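ABC transporter periplasmic peptide-binding protein (Pseudoalteromonas, PDB 4QFO) probably captures dipeptides and short peptides in the periplasm and hands them to a membrane ABC transporter for uptake. Local coordinates at residues A[293-298]-A[428-433]; A[289-294]-A[382-387]; A[255-260]-A[274-279]. All coordinates share one frame; numbering follows the deposited sequence.

How the contacts relate
Contacts 1 and 2 adjoin each other at the ligand, whereas contact 3 is the peripheral packing of two helices: one chain holds both a binding site and ordinary packing well away from it. Contacts 1 and 2 share Gly293 and Tyr294 on strand 291-297, and their centres lie 11 Å apart; Trp433 N probably donates to Ile292 O (2.9 Å), and Tyr385 packs on Gly432. Both reach the bound methionine-leucine pair, contact 1 through Trp433 and contact 2 through Arg383 and Tyr385. Contact 3 joins segments 255-260 and 274-279 of two helices; its nearest atoms are about 11 Å from those of contact 2 and about 21 Å from those of contact 1.

Contact 1 of 3, residues A[293-298]-A[428-433]; sequences GYWAFN and SVLLGW. With MET (methionine), chain C; LEU (leucine), chain D.
The ring of Tyr294 is rotated between its own backbone N and carbonyl carbon (chi1 55°), which lays it back over Leu431 and Gly432 of the adjacent strand, whereas the indole of Trp295 extends opposite the backbone N (chi1 -173°) and carries NE1 across to Ser428. One face of the tyrosine therefore receives the peptide link between Leu431 and Gly432, with Tyr294 CE2 3.3 Å from Gly432 CA. Its side chain also runs alongside that of Leu431, Tyr294 CE1 touching Leu431 CB at 3.6 Å. A water in the plane of the ring meets Tyr294 OH and donates to Gly432 O, tying the phenol to the backbone it covers.

These strands, 291-297 and 428-434, run antiparallel within the ligand-binding core of a periplasmic binding protein. Tyr294 N donates to Leu431 O at 2.8 Å, while Ala296 and Val429 exchange a bond in each direction. Gly293 and Gly432 form a non-hydrogen-bonded pair in which a CB on Gly432 would crowd Gly293 CA.

On the face opposite Tyr294, Trp295 NE1 makes a weak bond to Ser428 OG (2.9 Å, bent to 147° at the hydrogen); that hydroxyl is also bonded to Ser375 O on strand 372-378. Leu430 CD2 comes within 3.8 Å of Trp295 CD1, and Phe297 CE1 sits above one indole face, toward its rim. Helix 389-401 covers Trp295 and Leu430 through Met396.

At the ligand end, Trp433 offers one ring face to the amino nitrogen of the bound methionine, 3.2 Å from CZ2 to MET N, and its edge to LEU CD1. The 1.3 Å from MET C to LEU N is a peptide-bond length, consistent with a bound Met-Leu dipeptide.

Contact 2 of 3, residues A[289-294]-A[382-387]; sequences NLNIGY and SRIYNP. With LEU (leucine), chain D.
Tyr385 lies against the backbone of strand 291-297, its CB 3.3 Å from Ile292 O and 3.4 Å from Gly293 N. Beside it the side chain of Asn291 crosses obliquely, amide and ring planes 37° apart, and Ile384 CG2 rests 3.8 Å from Asn291 CG. Gly293 suits this approach, since a CB there would run into Tyr385 O.

The far end of the tyrosine turns to the ligand: Tyr385 OH donates to LEU OXT at 2.6 Å. Bends at chi2 and chi3 bring Arg383 round so that the edge of its guanidinium meets the same carboxylate, NE donating to LEU OXT (3.0 Å, 162°) and NH2 to LEU O (3.0 Å, 166°), with a weak further bond from NH2 to OXT. Such a paired hold on a terminal carboxylate fits recognition of a peptide's C-terminal end.

Further out, Arg383 CB sits over the centre of the Tyr385 ring, so the two carboxylate partners also pack against each other. Arg383 NH1 bonds to Ser382 O and forms a salt bridge with Glu36, which fixes the rotation of the guanidinium. A leucine in place of Arg383 would probably leave the ligand carboxylate without its charged mate and Glu36 without this salt bridge. Reciprocal backbone bonds between Arg383 and Asn386 close the loop, and Tyr385 O is bonded to Tyr327 OH.

The loop connects strand 372-378 to helix 389-401; Tyr385 reaches Leu431 on strand 428-434 and, like Arg383, touches Trp414 on helix 414-422, while Ile384 meets Arg508 on strand 500-513.

Contact 3 of 3, residues A[255-260]-A[274-279]; sequences AKILTK and SILAQR
Leu258 and Leu276 meet methyl to methyl, CD2 to CD2 at 4.0 Å, and form the middle of an apolar contact between two short helices. Their side chains meet at a slant. Leu276 CD2 also reaches Ile257 CG2 at 4.1 Å; with CG1 of Ile257 opposite the backbone N (chi1 179°), it is the CG2 branch that is left to face the leucine. The other methyl of Leu258, CD1, approaches Ile275 CG2 more loosely, at 4.3 Å.

A second kind of contact involves the aliphatic part of an arginine. Arg279 CD lies 3.7 Å from Leu258 CD2, the chain bent at chi2 and chi3, and its NH2 forms a salt bridge with Asp281, which lies beyond both segments. Lys260 NZ makes a long, weak ion pair with the same aspartate, so the two cations are drawn toward one carboxylate.

The polar bonds within the segment 255-260 finish its helix. Ala255 O accepts from both Thr259 N and Thr259 OG1, which arrive from opposite faces of the carbonyl plane, and Lys260 takes the positive phi (70°) of a Schellman motif.

Beneath the pair, Ile257 packs on Ile282 and Leu276 on Val284, both of strand 282-287, so helices 250-258 and 273-278 cover a common strand in the alpha/beta layering typical of periplasmic binding protein lobes.

Contact 1 of 3, residues A[293-298]-A[428-433]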
loop_
_atom_site.group_PDB
_atom_site.type_symbol
_atom_site.label_atom_id
_atom_site.label_comp_id
_atom_site.label_asym_id
_atom_site.label_seq_id
_atom_site.Cartn_x
_atom_site.Cartn_y
_atom_site.Cartn_z
ATOM N N GLY A 293 4.041 4.786 -10.244
ATOM C CA GLY A 293 3.697 3.669 -11.098
ATOM C C GLY A 293 4.930 3.344 -11.916
ATOM O O GLY A 293 5.636 4.256 -12.351
ATOM N N TYR A 294 5.203 2.060 -12.125
ATOM C CA TYR A 294 6.437 1.655 -12.806
ATOM C C TYR A 294 6.263 0.426 -13.714
ATOM O O TYR A 294 5.204 -0.223 -13.736
ATOM C CB TYR A 294 7.561 1.404 -11.774
ATOM C CG TYR A 294 7.172 0.404 -10.710
ATOM C CD1 TYR A 294 6.979 -0.933 -11.036
ATOM C CD2 TYR A 294 6.975 0.790 -9.389
ATOM C CE1 TYR A 294 6.605 -1.853 -10.087
ATOM C CE2 TYR A 294 6.594 -0.138 -8.421
ATOM C CZ TYR A 294 6.404 -1.458 -8.788
ATOM O OH TYR A 294 6.034 -2.415 -7.869
ATOM N N TRP A 295 7.313 0.129 -14.474
ATOM C CA TRP A 295 7.369 -1.044 -15.325
ATOM C C TRP A 295 8.523 -1.876 -14.783
ATOM O O TRP A 295 9.681 -1.511 -14.959
ATOM C CB TRP A 295 7.654 -0.643 -16.769
ATOM C CG TRP A 295 7.577 -1.784 -17.763
ATOM C CD1 TRP A 295 6.891 -2.953 -17.618
ATOM C CD2 TRP A 295 8.211 -1.853 -19.050
ATOM N NE1 TRP A 295 7.050 -3.746 -18.734
ATOM C CE2 TRP A 295 7.857 -3.094 -19.628
ATOM C CE3 TRP A 295 9.033 -0.984 -19.773
ATOM C CZ2 TRP A 295 8.297 -3.486 -20.895
ATOM C CZ3 TRP A 295 9.470 -1.378 -21.033
ATOM C CH2 TRP A 295 9.096 -2.614 -21.580
ATOM N N ALA A 296 8.205 -2.968 -14.095
ATOM C CA ALA A 296 9.228 -3.805 -13.475
ATOM C C ALA A 296 9.559 -5.043 -14.312
ATOM O O ALA A 296 8.660 -5.696 -14.864
ATOM C CB ALA A 296 8.797 -4.219 -12.087
ATOM N N PHE A 297 10.844 -5.379 -14.373
ATOM C CA PHE A 297 11.299 -6.543 -15.129
ATOM C C PHE A 297 11.651 -7.689 -14.193
ATOM O O PHE A 297 12.262 -7.471 -13.147
ATOM C CB PHE A 297 12.545 -6.207 -15.939
ATOM C CG PHE A 297 12.382 -5.046 -16.878
ATOM C CD1 PHE A 297 11.715 -5.195 -18.080
ATOM C CD2 PHE A 297 12.956 -3.827 -16.587
ATOM C CE1 PHE A 297 11.585 -4.139 -18.947
ATOM C CE2 PHE A 297 12.837 -2.767 -17.459
ATOM C CZ PHE A 297 12.150 -2.919 -18.634
ATOM N N ASN A 298 11.289 -8.912 -14.576
ATOM C CA ASN A 298 11.740 -10.095 -13.847
ATOM C C ASN A 298 13.223 -10.316 -14.140
ATOM O O ASN A 298 13.579 -11.023 -15.093
ATOM C CB ASN A 298 10.923 -11.313 -14.277
ATOM C CG ASN A 298 11.199 -12.543 -13.420
ATOM O OD1 ASN A 298 10.348 -13.427 -13.283
ATOM N ND2 ASN A 298 12.377 -12.594 -12.825
ATOM N N SER A 428 7.450 -9.172 -17.294
ATOM C CA SER A 428 7.426 -7.779 -16.863
ATOM C C SER A 428 6.013 -7.390 -16.411
ATOM O O SER A 428 5.022 -8.032 -16.778
ATOM C CB SER A 428 7.922 -6.856 -17.966
ATOM O OG SER A 428 6.933 -6.636 -18.953
ATOM N N VAL A 429 5.923 -6.359 -15.590
ATOM C CA VAL A 429 4.644 -6.011 -14.986
ATOM C C VAL A 429 4.526 -4.525 -14.749
ATOM O O VAL A 429 5.473 -3.868 -14.309
ATOM C CB VAL A 429 4.414 -6.757 -13.634
ATOM C CG1 VAL A 429 5.551 -6.520 -12.698
ATOM C CG2 VAL A 429 3.085 -6.326 -12.984
ATOM N N LEU A 430 3.336 -4.000 -15.015
ATOM C CA LEU A 430 3.010 -2.621 -14.693
ATOM C C LEU A 430 2.403 -2.569 -13.298
ATOM O O LEU A 430 1.220 -2.855 -13.117
ATOM C CB LEU A 430 2.028 -2.049 -15.715
ATOM C CG LEU A 430 2.504 -1.970 -17.167
ATOM C CD1 LEU A 430 1.354 -1.588 -18.084
ATOM C CD2 LEU A 430 3.652 -0.982 -17.304
ATOM N N LEU A 431 3.217 -2.216 -12.311
ATOM C CA LEU A 431 2.746 -2.121 -10.935
ATOM C C LEU A 431 3.091 -0.763 -10.338
ATOM O O LEU A 431 3.350 0.193 -11.066
ATOM C CB LEU A 431 3.334 -3.245 -10.083
ATOM C CG LEU A 431 2.337 -4.290 -9.577
ATOM C CD1 LEU A 431 3.030 -5.307 -8.686
ATOM C CD2 LEU A 431 1.184 -3.625 -8.840
ATOM N N GLY A 432 3.090 -0.678 -9.013
ATOM C CA GLY A 432 3.389 0.574 -8.345
ATOM C C GLY A 432 3.223 0.534 -6.840
ATOM O O GLY A 432 3.110 -0.533 -6.240
ATOM N N TRP A 433 3.209 1.714 -6.232
ATOM C CA TRP A 433 3.121 1.842 -4.788
ATOM C C TRP A 433 2.479 3.178 -4.448
ATOM O O TRP A 433 2.899 4.213 -4.953
ATOM C CB TRP A 433 4.519 1.737 -4.181
ATOM C CG TRP A 433 4.593 1.650 -2.675
ATOM C CD1 TRP A 433 4.976 2.642 -1.822
ATOM C CD2 TRP A 433 4.299 0.510 -1.852
ATOM N NE1 TRP A 433 4.945 2.196 -0.527
ATOM C CE2 TRP A 433 4.529 0.894 -0.513
ATOM C CE3 TRP A 433 3.851 -0.790 -2.115
ATOM C CZ2 TRP A 433 4.333 0.025 0.562
ATOM C CZ3 TRP A 433 3.678 -1.658 -1.050
ATOM C CH2 TRP A 433 3.910 -1.247 0.273
HETATM N N MET C . 1.269 0.616 -0.001
HETATM C CA MET C . 0.109 -0.123 -0.485
HETATM C C MET C . 0.131 -0.335 -1.988
HETATM O O MET C . 0.467 0.568 -2.752
HETATM C CB MET C . -1.182 0.610 -0.114
HETATM C CG MET C . -1.665 0.275 1.284
HETATM S SD MET C . -2.890 1.448 1.929
HETATM C CE MET C . -3.623 2.085 0.427
HETATM N N LEU D . -0.251 -1.531 -2.408
HETATM C CA LEU D . -0.443 -1.816 -3.817
HETATM C C LEU D . -1.763 -1.185 -4.227
HETATM O O LEU D . -2.693 -1.146 -3.411
HETATM C CB LEU D . -0.512 -3.325 -4.033
HETATM C CG LEU D . 0.729 -4.122 -4.436
HETATM C CD1 LEU D . 2.005 -3.472 -3.958
HETATM C CD2 LEU D . 0.612 -5.573 -3.956
HETATM O OXT LEU D . -1.940 -0.711 -5.359
HETATM O O HOH W 1 5.302 -1.907 -5.352
#

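Contact 2 of 3, residues A[289-294]-A[382-387]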
loop_
_atom_site.group_PDB
_atom_site.type_symbol
_atom_site.label_atom_id
_atom_site.label_comp_id
_atom_site.label_asym_id
_atom_site.label_seq_id
_atom_site.Cartn_x
_atom_site.Cartn_y
_atom_site.Cartn_z
ATOM N N ASN A 289 -0.412 13.270 -4.010
ATOM C CA ASN A 289 -0.231 12.018 -3.289
ATOM C C ASN A 289 1.131 11.410 -3.593
ATOM O O ASN A 289 1.618 11.486 -4.721
ATOM C CB ASN A 289 -1.365 11.034 -3.638
ATOM C CG ASN A 289 -1.197 9.678 -2.967
ATOM O OD1 ASN A 289 -0.521 8.799 -3.497
ATOM N ND2 ASN A 289 -1.813 9.507 -1.795
ATOM N N LEU A 290 1.752 10.834 -2.572
ATOM C CA LEU A 290 3.025 10.151 -2.751
ATOM C C LEU A 290 2.771 8.754 -3.343
ATOM O O LEU A 290 2.290 7.852 -2.644
ATOM C CB LEU A 290 3.759 10.025 -1.407
ATOM C CG LEU A 290 4.100 11.307 -0.623
ATOM C CD1 LEU A 290 4.496 10.967 0.797
ATOM C CD2 LEU A 290 5.186 12.154 -1.284
ATOM N N ASN A 291 3.077 8.578 -4.626
ATOM C CA ASN A 291 2.984 7.266 -5.267
ATOM C C ASN A 291 3.950 7.210 -6.421
ATOM O O ASN A 291 4.526 8.228 -6.781
ATOM C CB ASN A 291 1.556 6.962 -5.769
ATOM C CG ASN A 291 1.075 7.975 -6.791
ATOM O OD1 ASN A 291 0.595 9.053 -6.428
ATOM N ND2 ASN A 291 1.212 7.645 -8.073
ATOM N N ILE A 292 4.115 6.017 -6.990
ATOM C CA ILE A 292 4.888 5.802 -8.208
ATOM C C ILE A 292 4.266 4.627 -8.946
ATOM O O ILE A 292 3.953 3.612 -8.338
ATOM C CB ILE A 292 6.385 5.489 -7.916
ATOM C CG1 ILE A 292 7.131 5.091 -9.199
ATOM C CG2 ILE A 292 6.535 4.361 -6.867
ATOM C CD1 ILE A 292 7.428 6.250 -10.178
ATOM N N GLY A 293 4.041 4.786 -10.244
ATOM C CA GLY A 293 3.697 3.669 -11.098
ATOM C C GLY A 293 4.930 3.344 -11.916
ATOM O O GLY A 293 5.636 4.256 -12.351
ATOM N N TYR A 294 5.203 2.060 -12.125
ATOM C CA TYR A 294 6.437 1.655 -12.806
ATOM C C TYR A 294 6.263 0.426 -13.714
ATOM O O TYR A 294 5.204 -0.223 -13.736
ATOM C CB TYR A 294 7.561 1.404 -11.774
ATOM C CG TYR A 294 7.172 0.404 -10.710
ATOM C CD1 TYR A 294 6.979 -0.933 -11.036
ATOM C CD2 TYR A 294 6.975 0.790 -9.389
ATOM C CE1 TYR A 294 6.605 -1.853 -10.087
ATOM C CE2 TYR A 294 6.594 -0.138 -8.421
ATOM C CZ TYR A 294 6.404 -1.458 -8.788
ATOM O OH TYR A 294 6.034 -2.415 -7.869
ATOM N N SER A 382 -7.966 0.175 -11.592
ATOM C CA SER A 382 -7.343 1.480 -11.587
ATOM C C SER A 382 -6.656 1.728 -10.231
ATOM O O SER A 382 -7.225 1.422 -9.188
ATOM C CB SER A 382 -8.426 2.521 -11.876
ATOM O OG SER A 382 -7.950 3.837 -11.711
ATOM N N ARG A 383 -5.418 2.225 -10.246
ATOM C CA ARG A 383 -4.734 2.607 -8.998
ATOM C C ARG A 383 -4.334 4.087 -9.046
ATOM O O ARG A 383 -4.345 4.705 -10.101
ATOM C CB ARG A 383 -3.478 1.762 -8.716
ATOM C CG ARG A 383 -3.530 0.278 -9.107
ATOM C CD ARG A 383 -4.620 -0.493 -8.375
ATOM N NE ARG A 383 -4.453 -0.475 -6.925
ATOM C CZ ARG A 383 -5.432 -0.194 -6.065
ATOM N NH1 ARG A 383 -6.655 0.113 -6.515
ATOM N NH2 ARG A 383 -5.192 -0.224 -4.755
ATOM N N ILE A 384 -3.979 4.653 -7.900
ATOM C CA ILE A 384 -3.572 6.045 -7.871
ATOM C C ILE A 384 -2.396 6.237 -8.816
ATOM O O ILE A 384 -2.354 7.192 -9.594
ATOM C CB ILE A 384 -3.204 6.490 -6.449
ATOM C CG1 ILE A 384 -4.431 6.391 -5.546
ATOM C CG2 ILE A 384 -2.662 7.927 -6.450
ATOM C CD1 ILE A 384 -4.070 6.324 -4.047
ATOM N N TYR A 385 -1.463 5.295 -8.783
ATOM C CA TYR A 385 -0.239 5.434 -9.551
ATOM C C TYR A 385 -0.423 5.120 -11.025
ATOM O O TYR A 385 0.455 5.411 -11.835
ATOM C CB TYR A 385 0.889 4.591 -8.944
ATOM C CG TYR A 385 0.506 3.178 -8.552
ATOM C CD1 TYR A 385 0.523 2.148 -9.484
ATOM C CD2 TYR A 385 0.160 2.869 -7.241
ATOM C CE1 TYR A 385 0.198 0.855 -9.127
ATOM C CE2 TYR A 385 -0.173 1.580 -6.869
ATOM C CZ TYR A 385 -0.154 0.575 -7.826
ATOM O OH TYR A 385 -0.479 -0.715 -7.475
ATOM N N ASN A 386 -1.572 4.546 -11.374
ATOM C CA ASN A 386 -1.827 4.091 -12.745
ATOM C C ASN A 386 -3.307 3.816 -12.946
ATOM O O ASN A 386 -3.810 2.771 -12.537
ATOM C CB ASN A 386 -1.012 2.832 -13.095
ATOM C CG ASN A 386 -1.137 2.437 -14.576
ATOM O OD1 ASN A 386 -2.060 2.868 -15.284
ATOM N ND2 ASN A 386 -0.200 1.620 -15.047
ATOM N N PRO A 387 -4.011 4.779 -13.557
ATOM C CA PRO A 387 -5.463 4.705 -13.734
ATOM C C PRO A 387 -5.896 3.667 -14.771
ATOM O O PRO A 387 -7.071 3.319 -14.786
ATOM C CB PRO A 387 -5.834 6.120 -14.196
ATOM C CG PRO A 387 -4.565 6.683 -14.785
ATOM C CD PRO A 387 -3.463 6.090 -13.952
HETATM N N LEU D . -0.251 -1.531 -2.408
HETATM C CA LEU D . -0.443 -1.816 -3.817
HETATM C C LEU D . -1.763 -1.185 -4.227
HETATM O O LEU D . -2.693 -1.146 -3.411
HETATM C CB LEU D . -0.512 -3.325 -4.033
HETATM C CG LEU D . 0.729 -4.122 -4.436
HETATM C CD1 LEU D . 2.005 -3.472 -3.958
HETATM C CD2 LEU D . 0.612 -5.573 -3.956
HETATM O OXT LEU D . -1.940 -0.711 -5.359
HETATM O O HOH W 2 2.342 0.948 -13.411
#

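Contact 3 of 3, residues A[255-260]-A[274-279]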
loop_
_atom_site.group_PDB
_atom_site.type_symbol
_atom_site.label_atom_id
_atom_site.label_comp_id
_atom_site.label_asym_id
_atom_site.label_seq_id
_atom_site.Cartn_x
_atom_site.Cartn_y
_atom_site.Cartn_z
ATOM N N ALA A 255 -21.382 4.155 -13.115
ATOM C CA ALA A 255 -22.830 4.055 -13.282
ATOM C C ALA A 255 -23.525 4.065 -11.918
ATOM O O ALA A 255 -24.558 4.703 -11.742
ATOM C CB ALA A 255 -23.201 2.818 -14.072
ATOM N N LYS A 256 -22.930 3.380 -10.945
ATOM C CA LYS A 256 -23.546 3.249 -9.639
ATOM C C LYS A 256 -23.545 4.533 -8.822
ATOM O O LYS A 256 -24.484 4.767 -8.072
ATOM C CB LYS A 256 -22.902 2.127 -8.832
ATOM C CG LYS A 256 -23.154 0.740 -9.367
ATOM C CD LYS A 256 -22.650 -0.264 -8.349
ATOM C CE LYS A 256 -22.845 -1.669 -8.810
ATOM N NZ LYS A 256 -22.328 -2.582 -7.769
ATOM N N ILE A 257 -22.505 5.361 -8.926
ATOM C CA ILE A 257 -22.579 6.633 -8.205
ATOM C C ILE A 257 -23.561 7.583 -8.882
ATOM O O ILE A 257 -24.223 8.369 -8.216
ATOM C CB ILE A 257 -21.217 7.349 -8.018
ATOM C CG1 ILE A 257 -21.428 8.668 -7.267
ATOM C CG2 ILE A 257 -20.557 7.645 -9.356
ATOM C CD1 ILE A 257 -20.663 8.769 -5.987
ATOM N N LEU A 258 -23.645 7.515 -10.205
ATOM C CA LEU A 258 -24.551 8.395 -10.945
ATOM C C LEU A 258 -26.011 8.141 -10.575
ATOM O O LEU A 258 -26.786 9.081 -10.435
ATOM C CB LEU A 258 -24.355 8.254 -12.457
ATOM C CG LEU A 258 -23.069 8.888 -12.997
ATOM C CD1 LEU A 258 -22.920 8.619 -14.478
ATOM C CD2 LEU A 258 -23.024 10.384 -12.717
ATOM N N THR A 259 -26.375 6.869 -10.418
ATOM C CA THR A 259 -27.749 6.496 -10.106
ATOM C C THR A 259 -27.964 6.335 -8.607
ATOM O O THR A 259 -29.032 5.921 -8.166
ATOM C CB THR A 259 -28.170 5.205 -10.842
ATOM O OG1 THR A 259 -27.281 4.135 -10.504
ATOM C CG2 THR A 259 -28.154 5.418 -12.359
ATOM N N LYS A 260 -26.934 6.651 -7.829
ATOM C CA LYS A 260 -27.040 6.671 -6.376
ATOM C C LYS A 260 -27.198 5.302 -5.711
ATOM O O LYS A 260 -27.751 5.209 -4.618
ATOM C CB LYS A 260 -28.182 7.597 -5.939
ATOM C CG LYS A 260 -27.989 9.042 -6.354
ATOM C CD LYS A 260 -29.138 9.916 -5.881
ATOM C CE LYS A 260 -29.035 11.309 -6.483
ATOM N NZ LYS A 260 -28.745 11.260 -7.949
ATOM N N SER A 274 -14.887 13.683 -16.681
ATOM C CA SER A 274 -15.629 14.790 -17.288
ATOM C C SER A 274 -17.116 14.779 -16.912
ATOM O O SER A 274 -17.656 15.788 -16.448
ATOM C CB SER A 274 -15.468 14.766 -18.807
ATOM O OG SER A 274 -16.289 15.750 -19.402
ATOM N N ILE A 275 -17.771 13.637 -17.109
ATOM C CA ILE A 275 -19.177 13.491 -16.724
ATOM C C ILE A 275 -19.383 13.802 -15.240
ATOM O O ILE A 275 -20.314 14.520 -14.877
ATOM C CB ILE A 275 -19.719 12.075 -17.034
ATOM C CG1 ILE A 275 -19.571 11.759 -18.520
ATOM C CG2 ILE A 275 -21.173 11.959 -16.626
ATOM C CD1 ILE A 275 -18.136 11.432 -18.950
ATOM N N LEU A 276 -18.498 13.281 -14.389
ATOM C CA LEU A 276 -18.601 13.492 -12.943
ATOM C C LEU A 276 -18.382 14.945 -12.520
ATOM O O LEU A 276 -19.144 15.492 -11.711
ATOM C CB LEU A 276 -17.627 12.584 -12.202
ATOM C CG LEU A 276 -17.879 11.082 -12.367
ATOM C CD1 LEU A 276 -16.702 10.276 -11.800
ATOM C CD2 LEU A 276 -19.190 10.687 -11.698
ATOM N N ALA A 277 -17.339 15.569 -13.063
ATOM C CA ALA A 277 -17.066 16.982 -12.792
ATOM C C ALA A 277 -18.285 17.886 -13.063
ATOM O O ALA A 277 -18.538 18.831 -12.322
ATOM C CB ALA A 277 -15.851 17.461 -13.602
ATOM N N GLN A 278 -19.040 17.578 -14.116
ATOM C CA GLN A 278 -20.163 18.413 -14.542
ATOM C C GLN A 278 -21.338 18.429 -13.577
ATOM O O GLN A 278 -21.979 19.461 -13.421
ATOM C CB GLN A 278 -20.668 17.976 -15.919
ATOM C CG GLN A 278 -19.755 18.360 -17.073
ATOM C CD GLN A 278 -20.344 17.995 -18.426
ATOM O OE1 GLN A 278 -21.259 18.657 -18.916
ATOM N NE2 GLN A 278 -19.820 16.932 -19.033
ATOM N N ARG A 279 -21.629 17.289 -12.953
ATOM C CA ARG A 279 -22.786 17.163 -12.064
ATOM C C ARG A 279 -22.649 17.965 -10.773
ATOM O O ARG A 279 -21.599 17.959 -10.125
ATOM C CB ARG A 279 -23.038 15.702 -11.701
ATOM C CG ARG A 279 -22.555 14.706 -12.724
ATOM C CD ARG A 279 -23.720 14.003 -13.363
ATOM N NE ARG A 279 -24.877 13.965 -12.474
ATOM C CZ ARG A 279 -26.126 13.801 -12.895
ATOM N NH1 ARG A 279 -26.375 13.666 -14.192
ATOM N NH2 ARG A 279 -27.123 13.778 -12.026
#